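Local atomic coordinates of polysaccharide biosynthesis protein CapD (Bacillus thuringiensis HD-771, PDB entry 6BWC), a protein that probably acts as an NADP-dependent dehydratase on UDP-N-acetylglucosamine in the pathway to CMP-pseudaminic acid, used in flagellin glycosylation. Residues T127-A132 / N137-T142; T194-S199 / P267-Y272. The protein carries 2 engineered substitutions. All coordinates share one frame; numbering follows the deposited sequence.

Coming from the N terminus, interaction 1 is the first of the two contacts to close: the end of strand 123-129 and the turn after it pack on the start of helix 138-156 across a gap of only four residues. Interaction 2 closes a much longer loop: strand 192-195 and the residues after it meet 267-272, in the loop following strand 259-262, with 67 residues between. The two are in series, neither nested nor crossed. Interaction 1 belongs to the Rossmann-type core and reaches both NADP and the sugar nucleotide; interaction 2 holds the uridine end. Their centres are about 16 Å apart, bridged by a probable hydrogen bond from N137 ND2 to G268 O.

Interaction 1: T127-A132 / N137-T142; sequences TSSNAA and NNYGAT. Engineered in segment 127-132: N130 (natural residue Asp), A131 (natural residue Lys). With NAP (NADP nicotinamide-adenine-dinucleotide phosphate), chain N.
S129 and Y139 meet beside the nicotinamide ribose, CB of S129 lying 3.6 Å from the phenol oxygen OH of Y139. The same OH shares a 2.7 Å hydrogen bond with O2D of NADP, which sits at the ring edge in the plane of the tyrosine. With CG anti to the backbone N (chi1 169°), the Y139 ring runs out from the helix start toward the cofactor. Obliquely to that ring comes the methyl of A131, an engineered residue, with CB 4.1 Å from CE2. Behind it the backbones close up: G140 CA makes a CH...O contact of 3.6 Å with A131 O, and G140 O approaches A132 CA. This is the strand-to-helix passage of a beta-alpha-beta unit in a Rossmann-type fold, and Y139 with K143 one turn on matches the Tyr-x-x-x-Lys signature of short-chain dehydrogenases. K143 NZ in turn bonds to T127 O. S129 OG accepts from A131 N at 2.8 Å, an ST turn, and also bonds to O4' of the UDP-sugar, which ties the turn to the bound sugar nucleotide. At the helix start, N137 is the N-cap: its OD1 takes G140 N at 2.7 Å, almost in line with its C=O bond. Further in, T142 OG1 gives a 2.6 Å bond to Y139 O on a lone pair and has a second partner in N105.

Interaction 2: T194-S199 / P267-Y272; sequences TVTDLS and PGEKMY. With UD1 (uridine-diphosphate-N-acetylglucosamine), chain O.
The T196 methyl joins two flat groups, the uracil of the UDP-sugar and the carboxylate of E269: CG2 lies over one face of the uracil, 3.5 Å from C2, and meets the carboxylate at its edge, 3.6 Å from E269 OE1. At the uracil rim the N3 proton goes to T194 O in a 2.7 Å bond, nearly straight at 165°. O2 of the base receives T196 N at 3.0 Å, the amide standing well off the ring plane, on the side of the methyl. The carboxylate is met by the ribose: UDP-sugar O2' donates to E269 OE2 over 2.6 Å, tilted out of the carboxylate plane, while OE1 takes K266 N. T196 OG1, flanked by its own amide nitrogen and carbonyl carbon (chi1 50°), faces both this O2' and the base O2. Farther along, the M271 chain bends at chi2 (-55°) and crosses D197 at about a right angle, laying its CE methyl 3.5 Å from D197 OD2. The contact thus joins the end of strand 192-195 to the loop after its parallel neighbour 259-262 largely by way of the nucleotide. Since the ribose hydroxyl gives its proton to E269 and the base is read through both N3 and O2, the chemistry is consistent with selection of a uridine ribonucleotide.

Interaction 1: T127-A132 / N137-T142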
loop_
_atom_site.group_PDB
_atom_site.type_symbol
_atom_site.label_atom_id
_atom_site.label_comp_id
_atom_site.label_asym_id
_atom_site.label_seq_id
_atom_site.Cartn_x
_atom_site.Cartn_y
_atom_site.Cartn_z
ATOM N N THR C 127 1.097 -24.919 10.711
ATOM C CA THR C 127 0.568 -25.493 11.914
ATOM C C THR C 127 -0.903 -25.084 11.980
ATOM O O THR C 127 -1.236 -23.960 12.391
ATOM C CB THR C 127 1.436 -24.998 13.076
ATOM O OG1 THR C 127 2.507 -25.927 13.257
ATOM C CG2 THR C 127 0.702 -24.899 14.321
ATOM N N SER C 128 -1.774 -25.999 11.532
ATOM C CA SER C 128 -3.244 -25.794 11.542
ATOM C C SER C 128 -3.809 -26.373 12.811
ATOM O O SER C 128 -3.071 -26.973 13.596
ATOM C CB SER C 128 -3.927 -26.474 10.344
ATOM O OG SER C 128 -5.307 -26.156 10.292
ATOM N N SER C 129 -5.118 -26.179 12.994
ATOM C CA SER C 129 -5.906 -26.819 14.055
ATOM C C SER C 129 -6.932 -27.798 13.485
ATOM O O SER C 129 -7.299 -27.718 12.315
ATOM C CB SER C 129 -6.652 -25.759 14.847
ATOM O OG SER C 129 -7.639 -26.355 15.671
ATOM N N ASN C 130 -7.429 -28.700 14.333
ATOM C CA ASN C 130 -8.550 -29.540 13.955
ATOM C C ASN C 130 -9.868 -28.727 13.936
ATOM O O ASN C 130 -10.933 -29.232 13.575
ATOM C CB ASN C 130 -8.552 -30.906 14.724
ATOM C CG ASN C 130 -8.799 -30.822 16.259
ATOM O OD1 ASN C 130 -8.305 -31.676 17.004
ATOM N ND2 ASN C 130 -9.582 -29.859 16.726
ATOM N N ALA C 131 -9.787 -27.457 14.327
ATOM C CA ALA C 131 -10.882 -26.491 14.141
ATOM C C ALA C 131 -11.245 -26.187 12.682
ATOM O O ALA C 131 -12.338 -25.732 12.396
ATOM C CB ALA C 131 -10.550 -25.186 14.857
ATOM N N ALA C 132 -10.318 -26.431 11.768
ATOM C CA ALA C 132 -10.546 -26.206 10.346
ATOM C C ALA C 132 -11.573 -27.144 9.726
ATOM O O ALA C 132 -11.912 -26.958 8.563
ATOM C CB ALA C 132 -9.224 -26.350 9.589
ATOM N N ASN C 137 -16.607 -21.245 13.714
ATOM C CA ASN C 137 -16.032 -19.952 14.067
ATOM C C ASN C 137 -15.075 -19.419 13.008
ATOM O O ASN C 137 -14.600 -20.166 12.096
ATOM C CB ASN C 137 -15.347 -19.999 15.432
ATOM C CG ASN C 137 -14.378 -21.162 15.568
ATOM O OD1 ASN C 137 -13.394 -21.258 14.835
ATOM N ND2 ASN C 137 -14.634 -22.042 16.530
ATOM N N ASN C 138 -14.805 -18.118 13.146
ATOM C CA ASN C 138 -13.934 -17.380 12.240
ATOM C C ASN C 138 -12.545 -17.945 12.342
ATOM O O ASN C 138 -11.870 -18.059 11.343
ATOM C CB ASN C 138 -13.966 -15.871 12.560
ATOM C CG ASN C 138 -13.151 -15.033 11.589
ATOM O OD1 ASN C 138 -13.279 -15.155 10.374
ATOM N ND2 ASN C 138 -12.325 -14.167 12.122
ATOM N N TYR C 139 -12.129 -18.353 13.541
ATOM C CA TYR C 139 -10.770 -18.922 13.721
ATOM C C TYR C 139 -10.583 -20.145 12.823
ATOM O O TYR C 139 -9.673 -20.182 11.987
ATOM C CB TYR C 139 -10.467 -19.249 15.191
ATOM C CG TYR C 139 -9.211 -20.067 15.349
ATOM C CD1 TYR C 139 -7.997 -19.615 14.863
ATOM C CD2 TYR C 139 -9.246 -21.312 15.956
ATOM C CE1 TYR C 139 -6.856 -20.379 14.978
ATOM C CE2 TYR C 139 -8.112 -22.071 16.092
ATOM C CZ TYR C 139 -6.916 -21.610 15.610
ATOM O OH TYR C 139 -5.780 -22.408 15.776
ATOM N N GLY C 140 -11.479 -21.111 12.966
ATOM C CA GLY C 140 -11.471 -22.297 12.111
ATOM C C GLY C 140 -11.754 -21.980 10.648
ATOM O O GLY C 140 -11.314 -22.709 9.751
ATOM N N ALA C 141 -12.503 -20.903 10.406
ATOM C CA ALA C 141 -12.624 -20.364 9.053
ATOM C C ALA C 141 -11.279 -19.967 8.458
ATOM O O ALA C 141 -10.974 -20.346 7.343
ATOM C CB ALA C 141 -13.597 -19.204 9.012
ATOM N N THR C 142 -10.470 -19.235 9.214
ATOM C CA THR C 142 -9.120 -18.841 8.751
ATOM C C THR C 142 -8.170 -20.044 8.654
ATOM O O THR C 142 -7.282 -20.066 7.800
ATOM C CB THR C 142 -8.440 -17.765 9.637
ATOM O OG1 THR C 142 -8.275 -18.240 10.978
ATOM C CG2 THR C 142 -9.248 -16.524 9.690
HETATM P PA NAP N . 1.109 -19.082 21.206
HETATM O O1A NAP N . 1.739 -19.527 22.495
HETATM O O2A NAP N . 0.143 -17.950 21.296
HETATM O O5B NAP N . 2.236 -18.737 20.134
HETATM C C5B NAP N . 1.989 -17.738 19.142
HETATM C C4B NAP N . 3.318 -17.263 18.562
HETATM O O4B NAP N . 3.154 -16.412 17.429
HETATM C C3B NAP N . 4.052 -16.425 19.574
HETATM O O3B NAP N . 5.431 -16.668 19.310
HETATM C C2B NAP N . 3.620 -15.021 19.235
HETATM O O2B NAP N . 4.543 -14.118 19.808
HETATM C C1B NAP N . 3.600 -15.078 17.707
HETATM N N9A NAP N . 2.733 -14.138 16.918
HETATM C C8A NAP N . 1.418 -13.804 17.071
HETATM N N7A NAP N . 0.991 -12.922 16.104
HETATM C C5A NAP N . 2.048 -12.690 15.307
HETATM C C6A NAP N . 2.351 -11.873 14.105
HETATM N N6A NAP N . 1.425 -11.101 13.520
HETATM N N1A NAP N . 3.590 -11.922 13.588
HETATM C C2A NAP N . 4.567 -12.673 14.127
HETATM N N3A NAP N . 4.377 -13.432 15.218
HETATM C C4A NAP N . 3.174 -13.489 15.842
HETATM O O3 NAP N . 0.394 -20.298 20.420
HETATM P PN NAP N . 0.766 -21.875 20.471
HETATM O O1N NAP N . 2.270 -22.103 20.521
HETATM O O2N NAP N . -0.141 -22.544 21.457
HETATM O O5D NAP N . 0.193 -22.370 19.073
HETATM C C5D NAP N . 1.014 -22.292 17.935
HETATM C C4D NAP N . 0.224 -22.690 16.692
HETATM O O4D NAP N . -0.466 -23.913 16.984
HETATM C C3D NAP N . -0.831 -21.705 16.158
HETATM O O3D NAP N . -0.658 -21.579 14.745
HETATM C C2D NAP N . -2.166 -22.338 16.470
HETATM O O2D NAP N . -3.156 -22.062 15.473
HETATM C C1D NAP N . -1.812 -23.825 16.504
HETATM N N1N NAP N . -2.687 -24.652 17.345
HETATM C C2N NAP N . -2.563 -24.555 18.679
HETATM C C3N NAP N . -3.329 -25.285 19.569
HETATM C C7N NAP N . -3.211 -25.149 21.047
HETATM O O7N NAP N . -4.058 -25.705 21.750
HETATM N N7N NAP N . -2.240 -24.427 21.611
HETATM C C4N NAP N . -4.311 -26.261 19.032
HETATM C C5N NAP N . -4.371 -26.279 17.566
HETATM C C6N NAP N . -3.546 -25.497 16.777
HETATM P P2B NAP N . 4.191 -12.556 19.994
HETATM O O1X NAP N . 5.339 -12.156 20.900
HETATM O O2X NAP N . 4.339 -11.929 18.624
HETATM O O3X NAP N . 2.766 -12.478 20.593
#

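Interaction 2: T194-S199 / P267-Y272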
loop_
_atom_site.group_PDB
_atom_site.type_symbol
_atom_site.label_atom_id
_atom_site.label_comp_id
_atom_site.label_asym_id
_atom_site.label_seq_id
_atom_site.Cartn_x
_atom_site.Cartn_y
_atom_site.Cartn_z
ATOM N N THR C 194 -14.714 -21.071 35.998
ATOM C CA THR C 194 -15.690 -20.669 34.991
ATOM C C THR C 194 -15.859 -21.786 33.963
ATOM O O THR C 194 -14.948 -22.087 33.192
ATOM C CB THR C 194 -15.238 -19.390 34.281
ATOM O OG1 THR C 194 -15.447 -18.272 35.149
ATOM C CG2 THR C 194 -16.020 -19.158 33.005
ATOM N N VAL C 195 -17.054 -22.358 33.922
ATOM C CA VAL C 195 -17.336 -23.525 33.107
ATOM C C VAL C 195 -18.242 -23.101 31.951
ATOM O O VAL C 195 -19.301 -22.528 32.164
ATOM C CB VAL C 195 -17.923 -24.623 34.015
ATOM C CG1 VAL C 195 -19.074 -25.379 33.368
ATOM C CG2 VAL C 195 -16.798 -25.559 34.469
ATOM N N THR C 196 -17.801 -23.350 30.726
ATOM C CA THR C 196 -18.599 -23.047 29.537
ATOM C C THR C 196 -19.771 -24.038 29.488
ATOM O O THR C 196 -20.925 -23.653 29.666
ATOM C CB THR C 196 -17.757 -23.117 28.226
ATOM O OG1 THR C 196 -17.022 -24.361 28.166
ATOM C CG2 THR C 196 -16.771 -21.905 28.109
ATOM N N ASP C 197 -19.475 -25.318 29.300
ATOM C CA ASP C 197 -20.509 -26.320 29.095
ATOM C C ASP C 197 -19.845 -27.684 29.272
ATOM O O ASP C 197 -19.064 -28.108 28.423
ATOM C CB ASP C 197 -21.083 -26.123 27.691
ATOM C CG ASP C 197 -22.127 -27.140 27.321
ATOM O OD1 ASP C 197 -22.065 -28.299 27.787
ATOM O OD2 ASP C 197 -23.005 -26.768 26.508
ATOM N N LEU C 198 -20.151 -28.364 30.374
ATOM C CA LEU C 198 -19.379 -29.545 30.797
ATOM C C LEU C 198 -19.456 -30.704 29.816
ATOM O O LEU C 198 -18.521 -31.496 29.689
ATOM C CB LEU C 198 -19.815 -30.004 32.195
ATOM C CG LEU C 198 -19.525 -28.983 33.297
ATOM C CD1 LEU C 198 -20.252 -29.304 34.597
ATOM C CD2 LEU C 198 -18.021 -28.854 33.512
ATOM N N SER C 199 -20.562 -30.765 29.093
ATOM C CA SER C 199 -20.775 -31.763 28.040
ATOM C C SER C 199 -19.810 -31.734 26.850
ATOM O O SER C 199 -19.822 -32.660 26.044
ATOM C CB SER C 199 -22.208 -31.639 27.500
ATOM O OG SER C 199 -22.193 -31.473 26.100
ATOM N N PRO C 267 -18.965 -17.234 21.930
ATOM C CA PRO C 267 -19.439 -17.245 20.527
ATOM C C PRO C 267 -18.587 -18.091 19.597
ATOM O O PRO C 267 -17.373 -18.072 19.719
ATOM C CB PRO C 267 -19.374 -15.775 20.116
ATOM C CG PRO C 267 -19.568 -15.054 21.405
ATOM C CD PRO C 267 -18.839 -15.860 22.444
ATOM N N GLY C 268 -19.227 -18.859 18.720
ATOM C CA GLY C 268 -18.525 -19.678 17.730
ATOM C C GLY C 268 -17.989 -21.020 18.221
ATOM O O GLY C 268 -17.654 -21.865 17.393
ATOM N N GLU C 269 -17.905 -21.229 19.540
ATOM C CA GLU C 269 -17.394 -22.492 20.112
ATOM C C GLU C 269 -18.143 -23.714 19.572
ATOM O O GLU C 269 -19.357 -23.693 19.452
ATOM C CB GLU C 269 -17.478 -22.505 21.658
ATOM C CG GLU C 269 -16.372 -21.737 22.374
ATOM C CD GLU C 269 -16.344 -21.976 23.889
ATOM O OE1 GLU C 269 -17.303 -21.551 24.570
ATOM O OE2 GLU C 269 -15.358 -22.569 24.411
ATOM N N LYS C 270 -17.385 -24.762 19.262
ATOM C CA LYS C 270 -17.890 -26.072 18.832
ATOM C C LYS C 270 -17.972 -27.019 20.040
ATOM O O LYS C 270 -17.214 -26.871 21.010
ATOM C CB LYS C 270 -16.921 -26.664 17.794
ATOM C CG LYS C 270 -17.518 -27.561 16.725
ATOM C CD LYS C 270 -16.434 -27.906 15.719
ATOM C CE LYS C 270 -16.920 -28.934 14.739
ATOM N NZ LYS C 270 -15.854 -29.204 13.759
ATOM N N MET C 271 -18.866 -28.003 19.951
ATOM C CA MET C 271 -19.149 -28.918 21.071
ATOM C C MET C 271 -18.123 -30.021 21.211
ATOM O O MET C 271 -17.766 -30.415 22.320
ATOM C CB MET C 271 -20.552 -29.545 20.935
ATOM C CG MET C 271 -21.684 -28.644 21.400
ATOM S SD MET C 271 -21.418 -28.096 23.104
ATOM C CE MET C 271 -22.470 -26.672 23.072
ATOM N N TYR C 272 -17.673 -30.483 20.055
ATOM C CA TYR C 272 -16.701 -31.553 19.877
ATOM C C TYR C 272 -15.771 -31.008 18.806
ATOM O O TYR C 272 -16.036 -29.937 18.253
ATOM C CB TYR C 272 -17.394 -32.817 19.361
ATOM C CG TYR C 272 -18.270 -32.524 18.182
ATOM C CD1 TYR C 272 -17.773 -32.602 16.884
ATOM C CD2 TYR C 272 -19.584 -32.089 18.369
ATOM C CE1 TYR C 272 -18.565 -32.281 15.796
ATOM C CE2 TYR C 272 -20.388 -31.770 17.298
ATOM C CZ TYR C 272 -19.875 -31.861 16.010
ATOM O OH TYR C 272 -20.685 -31.546 14.938
HETATM C "C1'" UD1 O . -7.645 -24.721 21.586
HETATM C "C2'" UD1 O . -6.831 -23.753 20.743
HETATM C "C3'" UD1 O . -7.373 -23.656 19.318
HETATM C "C4'" UD1 O . -7.595 -25.031 18.694
HETATM C "C5'" UD1 O . -8.212 -26.044 19.679
HETATM C "C6'" UD1 O . -8.078 -27.465 19.118
HETATM C "C7'" UD1 O . -5.993 -22.072 22.333
HETATM C "C8'" UD1 O . -6.302 -20.755 23.017
HETATM N "N2'" UD1 O . -6.821 -22.435 21.349
HETATM O "O1'" UD1 O . -9.004 -24.314 21.607
HETATM O "O3'" UD1 O . -6.455 -22.873 18.528
HETATM O "O4'" UD1 O . -8.428 -24.934 17.554
HETATM O "O5'" UD1 O . -7.604 -25.984 20.987
HETATM O "O6'" UD1 O . -9.231 -28.260 19.410
HETATM O "O7'" UD1 O . -5.059 -22.767 22.729
HETATM N N1 UD1 O . -13.492 -23.473 28.800
HETATM C C2 UD1 O . -14.145 -23.264 30.052
HETATM N N3 UD1 O . -13.963 -22.108 30.711
HETATM C C4 UD1 O . -13.176 -21.129 30.221
HETATM C C5 UD1 O . -12.518 -21.297 29.029
HETATM C C6 UD1 O . -12.675 -22.488 28.336
HETATM O O2 UD1 O . -14.899 -24.121 30.547
HETATM O O4 UD1 O . -13.006 -20.067 30.839
HETATM C C1B UD1 O . -13.684 -24.721 28.031
HETATM C C2B UD1 O . -13.984 -24.537 26.541
HETATM O "O2'" UD1 O . -15.373 -24.379 26.284
HETATM C C3B UD1 O . -13.383 -25.766 25.889
HETATM C C4B UD1 O . -12.230 -26.090 26.816
HETATM O O4B UD1 O . -12.476 -25.440 28.062
HETATM O O3B UD1 O . -14.244 -26.909 25.847
HETATM C C5B UD1 O . -10.880 -25.642 26.279
HETATM O O5B UD1 O . -10.759 -24.222 26.100
HETATM P PA UD1 O . -9.308 -23.724 25.628
HETATM O O1A UD1 O . -9.132 -22.230 25.752
HETATM O O2A UD1 O . -8.201 -24.600 26.224
HETATM O O3A UD1 O . -9.129 -24.235 24.106
HETATM P PB UD1 O . -10.096 -24.452 22.826
HETATM O O1B UD1 O . -11.004 -23.252 22.659
HETATM O O2B UD1 O . -10.750 -25.826 22.744
#